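Local coordinates for putative cell surface protein, similar to internalin proteins (Listeria monocytogenes EGD-e, PDB 5KZS) that is of unknown function but, as a putative leucine-rich-repeat surface protein similar to internalins, may act at the host interface, at residues L235-I240 and Q267-M273; I260-Y265 and N317-N321. All coordinates share one frame; numbering follows the deposited sequence.

Contact 1 (L235-I240 and Q267-M273)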
loop_
_atom_site.group_PDB
_atom_site.type_symbol
_atom_site.label_atom_id
_atom_site.label_comp_id
_atom_site.label_asym_id
_atom_site.label_seq_id
_atom_site.Cartn_x
_atom_site.Cartn_y
_atom_site.Cartn_z
ATOM N N LEU A 235 -1.599 -17.788 8.142
ATOM C CA LEU A 235 -1.091 -17.357 9.429
ATOM C C LEU A 235 0.424 -17.274 9.422
ATOM O O LEU A 235 0.969 -16.263 9.850
ATOM C CB LEU A 235 -1.574 -18.283 10.546
ATOM C CG LEU A 235 -1.308 -17.817 11.976
ATOM C CD1 LEU A 235 -1.795 -16.395 12.236
ATOM C CD2 LEU A 235 -1.968 -18.801 12.922
ATOM N N ASN A 236 1.088 -18.306 8.895
ATOM C CA ASN A 236 2.576 -18.364 8.835
ATOM C C ASN A 236 3.212 -17.107 8.224
ATOM O O ASN A 236 4.264 -16.644 8.666
ATOM C CB ASN A 236 3.058 -19.563 8.002
ATOM C CG ASN A 236 2.497 -20.890 8.486
ATOM O OD1 ASN A 236 2.539 -21.202 9.677
ATOM N ND2 ASN A 236 1.969 -21.681 7.556
ATOM N N SER A 237 2.545 -16.577 7.207
ATOM C CA SER A 237 3.014 -15.429 6.473
ATOM C C SER A 237 2.755 -14.083 7.142
ATOM O O SER A 237 3.183 -13.066 6.599
ATOM C CB SER A 237 2.352 -15.427 5.097
ATOM O OG SER A 237 2.523 -16.689 4.472
ATOM N N ILE A 238 2.071 -14.035 8.286
ATOM C CA ILE A 238 1.728 -12.733 8.860
ATOM C C ILE A 238 2.903 -12.107 9.601
ATOM O O ILE A 238 3.719 -12.812 10.197
ATOM C CB ILE A 238 0.480 -12.792 9.750
ATOM C CG1 ILE A 238 -0.744 -13.060 8.870
ATOM C CG2 ILE A 238 0.273 -11.480 10.506
ATOM C CD1 ILE A 238 -1.983 -13.513 9.609
ATOM N N PHE A 239 2.986 -10.779 9.502
ATOM C CA PHE A 239 3.824 -9.944 10.357
ATOM C C PHE A 239 2.937 -8.885 10.998
ATOM O O PHE A 239 2.285 -8.109 10.307
ATOM C CB PHE A 239 4.929 -9.270 9.535
ATOM C CG PHE A 239 5.621 -8.122 10.244
ATOM C CD1 PHE A 239 5.112 -6.814 10.163
ATOM C CD2 PHE A 239 6.795 -8.335 10.969
ATOM C CE1 PHE A 239 5.748 -5.761 10.809
ATOM C CE2 PHE A 239 7.429 -7.282 11.612
ATOM C CZ PHE A 239 6.909 -5.995 11.531
ATOM N N ILE A 240 2.909 -8.863 12.320
ATOM C CA ILE A 240 2.303 -7.767 13.065
ATOM C C ILE A 240 3.220 -7.508 14.238
ATOM O O ILE A 240 3.704 -8.452 14.867
ATOM C CB ILE A 240 0.886 -8.118 13.590
ATOM C CG1 ILE A 240 -0.089 -8.255 12.418
ATOM C CG2 ILE A 240 0.385 -7.079 14.609
ATOM C CD1 ILE A 240 -1.429 -8.832 12.790
ATOM N N GLN A 267 -2.836 -16.480 18.346
ATOM C CA GLN A 267 -2.410 -16.680 16.981
ATOM C C GLN A 267 -0.975 -16.177 16.789
ATOM O O GLN A 267 -0.118 -16.908 16.274
ATOM C CB GLN A 267 -3.389 -15.993 16.034
ATOM C CG GLN A 267 -4.684 -16.763 15.903
ATOM C CD GLN A 267 -5.727 -16.033 15.081
ATOM O OE1 GLN A 267 -6.149 -14.922 15.416
ATOM N NE2 GLN A 267 -6.162 -16.662 13.998
ATOM N N LEU A 268 -0.713 -14.945 17.228
ATOM C CA LEU A 268 0.646 -14.370 17.149
ATOM C C LEU A 268 1.637 -15.185 17.964
ATOM O O LEU A 268 2.748 -15.455 17.504
ATOM C CB LEU A 268 0.668 -12.920 17.636
ATOM C CG LEU A 268 0.011 -11.899 16.707
ATOM C CD1 LEU A 268 0.005 -10.516 17.355
ATOM C CD2 LEU A 268 0.685 -11.878 15.341
ATOM N N ALA A 269 1.206 -15.578 19.166
ATOM C CA ALA A 269 2.003 -16.424 20.054
ATOM C C ALA A 269 2.387 -17.718 19.348
ATOM O O ALA A 269 3.559 -18.083 19.315
ATOM C CB ALA A 269 1.230 -16.729 21.332
ATOM N N GLU A 270 1.388 -18.380 18.769
ATOM C CA GLU A 270 1.571 -19.648 18.041
ATOM C C GLU A 270 2.625 -19.557 16.944
ATOM O O GLU A 270 3.375 -20.505 16.717
ATOM C CB GLU A 270 0.225 -20.113 17.455
ATOM C CG GLU A 270 0.296 -21.060 16.256
ATOM C CD GLU A 270 -1.069 -21.577 15.842
ATOM O OE1 GLU A 270 -2.096 -21.018 16.307
ATOM O OE2 GLU A 270 -1.105 -22.540 15.042
ATOM N N ILE A 271 2.673 -18.405 16.279
ATOM C CA ILE A 271 3.535 -18.192 15.112
ATOM C C ILE A 271 4.900 -17.526 15.463
ATOM O O ILE A 271 5.677 -17.148 14.569
ATOM C CB ILE A 271 2.698 -17.466 14.008
ATOM C CG1 ILE A 271 2.878 -18.163 12.657
ATOM C CG2 ILE A 271 2.926 -15.959 13.951
ATOM C CD1 ILE A 271 2.190 -19.517 12.577
ATOM N N ASN A 272 5.192 -17.442 16.769
ATOM C CA ASN A 272 6.422 -16.872 17.312
ATOM C C ASN A 272 6.617 -15.454 16.828
ATOM O O ASN A 272 7.673 -15.098 16.348
ATOM C CB ASN A 272 7.620 -17.773 16.990
ATOM C CG ASN A 272 7.475 -19.163 17.594
ATOM O OD1 ASN A 272 7.229 -19.301 18.794
ATOM N ND2 ASN A 272 7.625 -20.197 16.770
HETATM N N MSE A 273 5.567 -14.660 16.953
HETATM C CA MSE A 273 5.561 -13.276 16.494
HETATM C C MSE A 273 5.281 -12.349 17.643
HETATM O O MSE A 273 5.016 -11.169 17.439
HETATM C CB MSE A 273 4.509 -13.245 15.374
HETATM C CG MSE A 273 4.312 -11.970 14.542
HETATM SE SE MSE A 273 5.948 -11.367 13.624
HETATM C CE MSE A 273 6.812 -13.070 13.091
#

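Contact 2 (I260-Y265 and N317-N321)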
loop_
_atom_site.group_PDB
_atom_site.type_symbol
_atom_site.label_atom_id
_atom_site.label_comp_id
_atom_site.label_asym_id
_atom_site.label_seq_id
_atom_site.Cartn_x
_atom_site.Cartn_y
_atom_site.Cartn_z
ATOM N N ILE A 260 -12.186 -11.614 28.353
ATOM C CA ILE A 260 -12.389 -11.164 26.972
ATOM C C ILE A 260 -11.844 -12.208 26.009
ATOM O O ILE A 260 -10.972 -12.989 26.372
ATOM C CB ILE A 260 -11.749 -9.785 26.712
ATOM C CG1 ILE A 260 -10.247 -9.791 27.027
ATOM C CG2 ILE A 260 -12.455 -8.715 27.540
ATOM C CD1 ILE A 260 -9.502 -8.599 26.466
ATOM N N GLN A 261 -12.390 -12.239 24.797
ATOM C CA GLN A 261 -11.867 -13.091 23.722
ATOM C C GLN A 261 -10.930 -12.227 22.883
ATOM O O GLN A 261 -11.215 -11.047 22.649
ATOM C CB GLN A 261 -13.007 -13.656 22.848
ATOM C CG GLN A 261 -14.111 -14.402 23.612
ATOM C CD GLN A 261 -13.604 -15.644 24.344
ATOM O OE1 GLN A 261 -12.718 -16.354 23.848
ATOM N NE2 GLN A 261 -14.165 -15.916 25.531
ATOM N N LEU A 262 -9.798 -12.796 22.463
ATOM C CA LEU A 262 -8.813 -12.060 21.660
ATOM C C LEU A 262 -7.878 -13.029 20.935
ATOM O O LEU A 262 -6.708 -13.171 21.311
ATOM C CB LEU A 262 -8.023 -11.099 22.559
ATOM C CG LEU A 262 -7.085 -10.092 21.901
ATOM C CD1 LEU A 262 -7.859 -9.248 20.895
ATOM C CD2 LEU A 262 -6.416 -9.214 22.952
ATOM N N PRO A 263 -8.397 -13.717 19.899
ATOM C CA PRO A 263 -7.627 -14.754 19.189
ATOM C C PRO A 263 -6.279 -14.303 18.618
ATOM O O PRO A 263 -5.364 -15.123 18.490
ATOM C CB PRO A 263 -8.567 -15.172 18.054
ATOM C CG PRO A 263 -9.946 -14.865 18.558
ATOM C CD PRO A 263 -9.795 -13.641 19.415
ATOM N N ILE A 264 -6.171 -13.019 18.258
ATOM C CA ILE A 264 -4.930 -12.446 17.705
ATOM C C ILE A 264 -3.715 -12.696 18.605
ATOM O O ILE A 264 -2.651 -13.066 18.102
ATOM C CB ILE A 264 -5.079 -10.933 17.337
ATOM C CG1 ILE A 264 -3.864 -10.451 16.537
ATOM C CG2 ILE A 264 -5.304 -10.042 18.555
ATOM C CD1 ILE A 264 -4.042 -9.083 15.909
ATOM N N TYR A 265 -3.883 -12.543 19.920
ATOM C CA TYR A 265 -2.790 -12.797 20.855
ATOM C C TYR A 265 -2.204 -14.203 20.675
ATOM O O TYR A 265 -0.980 -14.366 20.520
ATOM C CB TYR A 265 -3.220 -12.585 22.313
ATOM C CG TYR A 265 -2.117 -12.941 23.302
ATOM C CD1 TYR A 265 -1.135 -12.013 23.659
ATOM C CD2 TYR A 265 -2.030 -14.224 23.847
ATOM C CE1 TYR A 265 -0.111 -12.349 24.543
ATOM C CE2 TYR A 265 -1.012 -14.573 24.728
ATOM C CZ TYR A 265 -0.056 -13.636 25.080
ATOM O OH TYR A 265 0.945 -14.002 25.952
ATOM N N ASN A 317 -8.255 -1.379 29.094
ATOM C CA ASN A 317 -7.496 -1.887 27.963
ATOM C C ASN A 317 -6.577 -3.032 28.329
ATOM O O ASN A 317 -6.182 -3.203 29.469
ATOM C CB ASN A 317 -6.675 -0.791 27.264
ATOM C CG ASN A 317 -5.486 -0.315 28.086
ATOM O OD1 ASN A 317 -4.350 -0.770 27.896
ATOM N ND2 ASN A 317 -5.745 0.611 29.001
ATOM N N VAL A 318 -6.231 -3.794 27.310
ATOM C CA VAL A 318 -5.202 -4.805 27.376
ATOM C C VAL A 318 -4.083 -4.254 26.481
ATOM O O VAL A 318 -4.363 -3.564 25.513
ATOM C CB VAL A 318 -5.789 -6.165 26.901
ATOM C CG1 VAL A 318 -4.807 -6.994 26.076
ATOM C CG2 VAL A 318 -6.302 -6.955 28.095
ATOM N N GLN A 319 -2.831 -4.523 26.846
ATOM C CA GLN A 319 -1.657 -4.164 26.050
ATOM C C GLN A 319 -0.706 -5.345 25.992
ATOM O O GLN A 319 -0.475 -6.002 26.997
ATOM C CB GLN A 319 -0.920 -2.995 26.679
ATOM C CG GLN A 319 -1.451 -1.640 26.288
ATOM C CD GLN A 319 -0.752 -0.510 27.029
ATOM O OE1 GLN A 319 0.480 -0.481 27.127
ATOM N NE2 GLN A 319 -1.536 0.423 27.564
ATOM N N PHE A 320 -0.143 -5.608 24.825
ATOM C CA PHE A 320 0.871 -6.643 24.701
ATOM C C PHE A 320 1.812 -6.362 23.533
ATOM O O PHE A 320 1.673 -5.352 22.832
ATOM C CB PHE A 320 0.237 -8.040 24.622
ATOM C CG PHE A 320 -0.560 -8.292 23.370
ATOM C CD1 PHE A 320 0.046 -8.830 22.237
ATOM C CD2 PHE A 320 -1.936 -8.032 23.337
ATOM C CE1 PHE A 320 -0.690 -9.081 21.088
ATOM C CE2 PHE A 320 -2.675 -8.285 22.193
ATOM C CZ PHE A 320 -2.049 -8.809 21.064
ATOM N N ASN A 321 2.799 -7.241 23.369
ATOM C CA ASN A 321 3.870 -7.054 22.420
ATOM C C ASN A 321 4.598 -5.722 22.631
ATOM O O ASN A 321 5.115 -5.156 21.688
ATOM C CB ASN A 321 3.326 -7.181 20.996
ATOM C CG ASN A 321 4.218 -8.017 20.109
ATOM O OD1 ASN A 321 4.731 -9.049 20.530
ATOM N ND2 ASN A 321 4.397 -7.589 18.875
#

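Contact 1 (L235-I240 and Q267-M273)
Leu235, Ile240 and their neighbours, at the end of the leucine-rich-repeat sheet, form an apolar joint with the C-terminal end of helix 263-270, which belongs to the region that follows the repeats. Strand 238-239 is the outermost strand of the parallel repeat sheet, and Phe239 pairs through its backbone with Leu220 and Leu222. A type I turn from Leu235 to Ile238 leads into it. On the other side, a Schellman motif ends the helix: Met273 N returns to Leu268 O, with Asn272 at positive phi, and this reversal places Ile271 and Met273 against the turn and the strand.

Leu235 and Ile271 lie at the heart of the joint, their side chains running antiparallel alongside one another with Leu235 CG 3.9 Å from Ile271 CD1. The two methyls of Leu235 divide their work. CD1 meets Gln267 CB, while CD2 lies 4.0 Å from Glu270 OE1, beside the carboxylate of an extended side chain. The amide end of Gln267 is engaged elsewhere, its NE2 bonding to Leu230 O. Ile271 CD1 also reaches the turn, 3.4 Å from Asn236 OD1. Farther along, Leu268 CD2 packs on Ile240 CB at 4.2 Å.

In Met273, a selenomethionine, CG lies opposite the backbone N (chi1 -174°), and the chain then bends at chi2 and chi3, which folds it over the strand. Its CG comes to 3.6 Å from Ile240 O. The selenium makes an oblique Met-aromatic contact with Phe239, 5.1 Å from the ring centroid, and Met273 SE comes closest to the ring at Phe239 CD2, 4.1 Å away.

Contact 2 (I260-Y265 and N317-N321)
A T-shaped aromatic pair, Tyr265 on Phe320, dominates this buried hydrophobic contact in the domain built on the seven-stranded mixed sheet of residues 243-339, probably the immunoglobulin-like domain that follows the repeats in internalins. It brings the end of strand 258-261 and the first turn of helix 263-270 against strand 312-320. Strands 258-261 and 312-320 belong to the same mixed sheet but are not neighbours in it, and the contact between their segments is made through side chains.

The edge of Tyr265 addresses the face of Phe320, the planes standing at 85° and the centroids 5.1 Å apart. Tyr265 CD1 leads, sitting above the Phe320 ring and displaced toward its rim, 3.7 Å from Phe320 CD1. Phe320 takes up a chi1 of 67°, with CG between its backbone N and carbonyl carbon, which presents the ring to the helix. At the far end of the tyrosine, OH is hydrogen-bonded to Pro277 O, a bond that helps fix the position of the ring.

Other groups meet Phe320 from different directions. Ile264 CG2 lies at the ring edge, 4.3 Å from Phe320 CZ, whereas Leu262 CD2 approaches obliquely, 3.9 Å from Phe320 CE2. The same leucine methyl meets Val318 CG1 tip to tip at 4.2 Å, so one branch of Leu262 bridges two residues of the strand. Val279 of strand 279-283 touches Tyr265, Val318 and Phe320, adding to the apolar surroundings. Nearer the start of the segment, Ile260 and Val318 pass alongside with opposite headings, and Ile260 CD1 rests 3.9 Å from Val318 CG2.

Overall arrangement
Helix 263-270 ties the two contacts together: its first turn serves contact 2, and its last turn, with the residues that follow, serves contact 1. Their centres are about 14 Å apart, and their segments alternate along the chain. The apolar layers are continuous, since Leu268 CD1 of contact 1 lies 4.1 Å from Phe320 CE1 of contact 2. A second junction runs from Ile240 CD1 to Ile264 CD1, also at 4.1 Å. Contact 1 joins the helix to the last strand of the repeat sheet, and contact 2 joins it to the mixed sheet, so the helix is one of the links between the two sheets.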